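Local structure of centrosomal protein 43 (Homo sapiens, 2D68) at residues E52-L57 with G72-E77; L61-A66 with L76-R81. The protein helps anchor microtubules to the centrosome and is needed for ciliation, dimerising through the N-terminal domain described here. All blocks are in the same frame, centred on the assembly; numbering follows the deposited sequence.

Contact 1 (E52-L57 with G72-E77); sequences EGRENL and GPLLLE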
# COMPACT_ATOMS: atom_id res chain seq x y z
N GLU B 52 -6.35 -9.87 4.79
CA GLU B 52 -6.32 -11.00 3.85
C GLU B 52 -4.95 -11.27 3.27
O GLU B 52 -4.18 -10.35 3.03
CB GLU B 52 -7.36 -10.83 2.74
CG GLU B 52 -8.79 -11.18 3.19
CD GLU B 52 -9.30 -10.24 4.26
OE1 GLU B 52 -9.38 -9.03 3.99
OE2 GLU B 52 -9.61 -10.72 5.38
N GLY B 53 -4.64 -12.54 3.05
CA GLY B 53 -3.31 -12.93 2.56
C GLY B 53 -3.07 -12.62 1.10
O GLY B 53 -4.01 -12.46 0.32
N ARG B 54 -1.80 -12.59 0.73
CA ARG B 54 -1.39 -12.34 -0.65
C ARG B 54 -2.20 -13.11 -1.72
O ARG B 54 -2.66 -12.52 -2.69
CB ARG B 54 0.08 -12.67 -0.83
CG ARG B 54 0.59 -12.44 -2.25
CD ARG B 54 2.02 -12.82 -2.38
NE ARG B 54 2.41 -12.74 -3.79
CZ ARG B 54 3.30 -11.88 -4.28
NH1 ARG B 54 3.90 -10.99 -3.49
NH2 ARG B 54 3.57 -11.92 -5.59
N GLU B 55 -2.35 -14.43 -1.56
CA GLU B 55 -2.99 -15.21 -2.63
C GLU B 55 -4.51 -15.01 -2.69
O GLU B 55 -5.12 -15.05 -3.76
CB GLU B 55 -2.62 -16.70 -2.55
CG GLU B 55 -1.12 -16.97 -2.35
CD GLU B 55 -0.21 -16.21 -3.33
OE1 GLU B 55 -0.68 -15.82 -4.43
OE2 GLU B 55 0.98 -16.04 -2.99
N ASN B 56 -5.10 -14.71 -1.53
CA ASN B 56 -6.49 -14.27 -1.44
C ASN B 56 -6.65 -12.98 -2.25
O ASN B 56 -7.56 -12.84 -3.08
CB ASN B 56 -6.83 -14.07 0.04
CG ASN B 56 -8.23 -13.53 0.28
OD1 ASN B 56 -8.67 -12.59 -0.36
ND2 ASN B 56 -8.89 -14.09 1.27
N LEU B 57 -5.75 -12.03 -2.02
CA LEU B 57 -5.82 -10.76 -2.74
C LEU B 57 -5.62 -10.95 -4.24
O LEU B 57 -6.34 -10.35 -5.02
CB LEU B 57 -4.75 -9.81 -2.21
CG LEU B 57 -4.82 -9.54 -0.71
CD1 LEU B 57 -3.68 -8.62 -0.34
CD2 LEU B 57 -6.12 -8.92 -0.29
N GLY B 72 7.95 -9.87 -6.60
CA GLY B 72 7.62 -8.53 -6.10
C GLY B 72 6.38 -8.55 -5.23
O GLY B 72 5.64 -9.53 -5.23
N PRO B 73 6.14 -7.46 -4.49
CA PRO B 73 4.90 -7.39 -3.72
C PRO B 73 3.73 -7.30 -4.71
O PRO B 73 3.93 -6.93 -5.88
CB PRO B 73 5.04 -6.07 -2.93
CG PRO B 73 5.92 -5.22 -3.84
CD PRO B 73 6.92 -6.22 -4.40
N LEU B 74 2.54 -7.66 -4.28
CA LEU B 74 1.42 -7.66 -5.20
C LEU B 74 1.13 -6.25 -5.74
O LEU B 74 0.73 -6.09 -6.90
CB LEU B 74 0.19 -8.28 -4.53
CG LEU B 74 -0.79 -8.93 -5.48
CD1 LEU B 74 -0.14 -10.09 -6.22
CD2 LEU B 74 -2.00 -9.41 -4.66
N LEU B 75 1.34 -5.21 -4.92
CA LEU B 75 1.14 -3.83 -5.39
C LEU B 75 2.03 -3.48 -6.57
O LEU B 75 1.69 -2.62 -7.38
CB LEU B 75 1.38 -2.83 -4.25
CG LEU B 75 0.20 -2.58 -3.33
CD1 LEU B 75 0.60 -1.73 -2.13
CD2 LEU B 75 -0.97 -1.92 -4.10
N LEU B 76 3.18 -4.15 -6.69
CA LEU B 76 3.99 -3.92 -7.89
C LEU B 76 3.22 -4.29 -9.16
O LEU B 76 3.26 -3.56 -10.17
CB LEU B 76 5.31 -4.69 -7.81
CG LEU B 76 6.18 -4.45 -9.05
CD1 LEU B 76 6.55 -3.01 -9.23
CD2 LEU B 76 7.43 -5.33 -8.98
N GLU B 77 2.52 -5.42 -9.13
CA GLU B 77 1.77 -5.88 -10.29
C GLU B 77 0.57 -4.98 -10.55
O GLU B 77 0.25 -4.64 -11.71
CB GLU B 77 1.32 -7.33 -10.09
CG GLU B 77 0.71 -7.93 -11.35
CD GLU B 77 1.70 -8.19 -12.49
OE1 GLU B 77 2.85 -7.72 -12.48
OE2 GLU B 77 1.30 -8.90 -13.43
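R54, in the first turn of helix 54-61, meets L74, near the N-terminal end of helix 74-80, within the all-helical N-terminal dimerisation domain, whose sequence carries a LisH motif. The pair illustrates how an arginine can tie a helix to the backbone leading into another. The R54 chain runs straight from CG to NE, its CG anti to the backbone N (chi1 -180°), and this full extension brings the guanidinium to the carbonyl of G72, just ahead of helix 74-80. The group reaches that oxygen end-on: NH1 lies 2.9 Å from G72 O, tilted a little from the carbonyl plane, while NH2 at 3.2 Å from the same G72 O lies nearly along the C=O axis. G72 O lies in the guanidinium plane, so one acceptor is gripped twice; salt bridges from NE to E65 and NH1 to E27, and a bond from NH2 to the carbonyl of T69, probably limit rotation of this partly exposed cation.

L74 crosses the arginine obliquely, with CD1 over one face of the guanidinium, 4.0 Å above the plane and offset toward its rim. Its other branch, CD2, meets L57 on helix 54-61, where apolar packing takes over from polar contact. F12 of the second subunit packs on P73. G53 occupies the N-cap position of helix 54-61, its O accepting from L57 N; L57 CB lies 3.7 Å from L74 CD2.

Contact 2 (L61-A66 with L76-R81); sequences LGIIEA and LEVIRR
L61 and I63 face V78 and E77 across backbones that come no nearer than 8.2 Å (I63 CA to E77 CA), and G62 turns the chain out of helix 54-61 with positive phi in a Schellman motif. The contact exemplifies an irregular segment laid against a helix by side chains. L61 and V78 cross at about a right angle, L61 CD1 meeting V78 CG2 at 4.0 Å. I63 places CG1 anti to its carbonyl carbon (chi1 -66°); with chi2 extended as well (164°), CD1 reaches helix 74-80, 4.0 Å from E77 CG, and touches V78 CG2. The side chains of I63 and E77 slide past each other in opposite directions, so the isoleucine meets the glutamate's aliphatic part. The E77 carboxylate is held by R80 side-on, NE to OE1 at 3.0 Å and NH2 to OE2 at 2.9 Å, both from above the carboxylate plane. A serine at E77 would probably leave the R80 guanidinium without its carboxylate mate and open a gap beside I63 CD1. R81 NH1 passes I63 CG1 at 3.9 Å, and a water in its guanidinium plane accepts from NH1 and donates to L61 O. W82 of the second subunit also donates to L61 O and packs on R81. Apolar branches thus fill the buried side, while the water joins the end of helix 54-61 to R81 and E77 pairs with R80.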
# COMPACT_ATOMS: atom_id res chain seq x y z
N LEU B 61 -8.15 -9.89 -7.26
CA LEU B 61 -7.72 -8.95 -8.30
C LEU B 61 -7.62 -9.60 -9.69
O LEU B 61 -7.43 -8.92 -10.70
CB LEU B 61 -6.37 -8.35 -7.92
CG LEU B 61 -6.35 -7.41 -6.72
CD1 LEU B 61 -4.95 -7.29 -6.19
CD2 LEU B 61 -6.88 -6.03 -7.11
N GLY B 62 -7.73 -10.93 -9.73
CA GLY B 62 -7.62 -11.66 -11.00
C GLY B 62 -6.18 -11.86 -11.45
O GLY B 62 -5.92 -12.21 -12.62
N ILE B 63 -5.24 -11.66 -10.53
CA ILE B 63 -3.82 -11.86 -10.82
C ILE B 63 -3.44 -13.34 -10.67
O ILE B 63 -3.77 -13.98 -9.68
CB ILE B 63 -2.95 -10.95 -9.92
CG1 ILE B 63 -3.21 -9.49 -10.31
CG2 ILE B 63 -1.47 -11.31 -10.01
CD1 ILE B 63 -2.73 -8.46 -9.29
N ILE B 64 -2.76 -13.87 -11.68
CA ILE B 64 -2.29 -15.27 -11.65
C ILE B 64 -0.82 -15.28 -11.24
O ILE B 64 0.03 -14.70 -11.93
CB ILE B 64 -2.45 -15.96 -13.05
CG1 ILE B 64 -3.89 -15.84 -13.57
CG2 ILE B 64 -1.99 -17.42 -12.99
CD1 ILE B 64 -4.00 -15.96 -15.10
N GLU B 65 -0.48 -15.91 -10.11
CA GLU B 65 0.95 -15.99 -9.75
C GLU B 65 1.77 -16.67 -10.83
O GLU B 65 1.39 -17.72 -11.38
CB GLU B 65 1.22 -16.71 -8.42
CG GLU B 65 0.63 -16.05 -7.21
CD GLU B 65 1.37 -14.78 -6.70
OE1 GLU B 65 2.28 -14.19 -7.34
OE2 GLU B 65 0.97 -14.35 -5.62
N ALA B 66 2.90 -16.06 -11.14
CA ALA B 66 3.81 -16.58 -12.16
C ALA B 66 5.22 -16.10 -11.83
O ALA B 66 5.42 -15.35 -10.86
CB ALA B 66 3.36 -16.11 -13.54
N LEU B 76 3.18 -4.15 -6.69
CA LEU B 76 3.99 -3.92 -7.89
C LEU B 76 3.22 -4.29 -9.16
O LEU B 76 3.26 -3.56 -10.17
CB LEU B 76 5.31 -4.69 -7.81
CG LEU B 76 6.18 -4.45 -9.05
CD1 LEU B 76 6.55 -3.01 -9.23
CD2 LEU B 76 7.43 -5.33 -8.98
N GLU B 77 2.52 -5.42 -9.13
CA GLU B 77 1.77 -5.88 -10.29
C GLU B 77 0.57 -4.98 -10.55
O GLU B 77 0.25 -4.64 -11.71
CB GLU B 77 1.32 -7.33 -10.09
CG GLU B 77 0.71 -7.93 -11.35
CD GLU B 77 1.70 -8.19 -12.49
OE1 GLU B 77 2.85 -7.72 -12.48
OE2 GLU B 77 1.30 -8.90 -13.43
N VAL B 78 -0.08 -4.57 -9.47
CA VAL B 78 -1.18 -3.62 -9.59
C VAL B 78 -0.70 -2.35 -10.28
O VAL B 78 -1.30 -1.88 -11.26
CB VAL B 78 -1.81 -3.31 -8.21
CG1 VAL B 78 -2.84 -2.21 -8.35
CG2 VAL B 78 -2.45 -4.57 -7.63
N ILE B 79 0.43 -1.80 -9.84
CA ILE B 79 0.89 -0.55 -10.40
C ILE B 79 1.43 -0.69 -11.85
O ILE B 79 1.22 0.19 -12.68
CB ILE B 79 1.87 0.17 -9.45
CG1 ILE B 79 1.13 0.68 -8.20
CG2 ILE B 79 2.61 1.30 -10.15
CD1 ILE B 79 -0.12 1.52 -8.50
N ARG B 80 2.08 -1.82 -12.16
CA ARG B 80 2.48 -2.09 -13.54
C ARG B 80 1.28 -2.03 -14.49
O ARG B 80 1.38 -1.53 -15.62
CB ARG B 80 3.17 -3.45 -13.64
CG ARG B 80 3.75 -3.74 -15.03
CD ARG B 80 4.39 -5.12 -15.07
NE ARG B 80 3.41 -6.22 -15.03
CZ ARG B 80 2.63 -6.56 -16.05
NH1 ARG B 80 2.72 -5.90 -17.21
NH2 ARG B 80 1.78 -7.57 -15.92
N ARG B 81 0.15 -2.55 -14.01
CA ARG B 81 -1.07 -2.72 -14.79
C ARG B 81 -2.09 -1.59 -14.63
O ARG B 81 -3.21 -1.68 -15.15
CB ARG B 81 -1.69 -4.09 -14.51
CG ARG B 81 -0.81 -5.24 -15.03
CD ARG B 81 -1.47 -6.60 -14.80
NE ARG B 81 -2.82 -6.62 -15.37
CZ ARG B 81 -3.81 -7.40 -14.97
NH1 ARG B 81 -3.64 -8.32 -14.03
NH2 ARG B 81 -5.00 -7.27 -15.55
O HOH W 1 -6.40 -9.10 -13.39

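How the contacts relate
Contacts 1 and 2 have centres about 8 Å apart and lie on successive turns of helix 74-80, sharing L76 and E77, so that one helix meets first the start of helix 54-61 and then the segment that leaves its end. Two kinds of interaction join them. The salt bridge from R54 NE to E65 OE2, at 2.8 Å, links the polar part of contact 1 to the 61-66 segment. On the apolar side, L74 CD2 lies 3.9 Å from L61 CD1, and L74 CD1 touches I63 CG2, making the packing continuous. Both contacts also reach the second subunit: V78 packs on V78 of that chain, which places this helix at the homodimer interface.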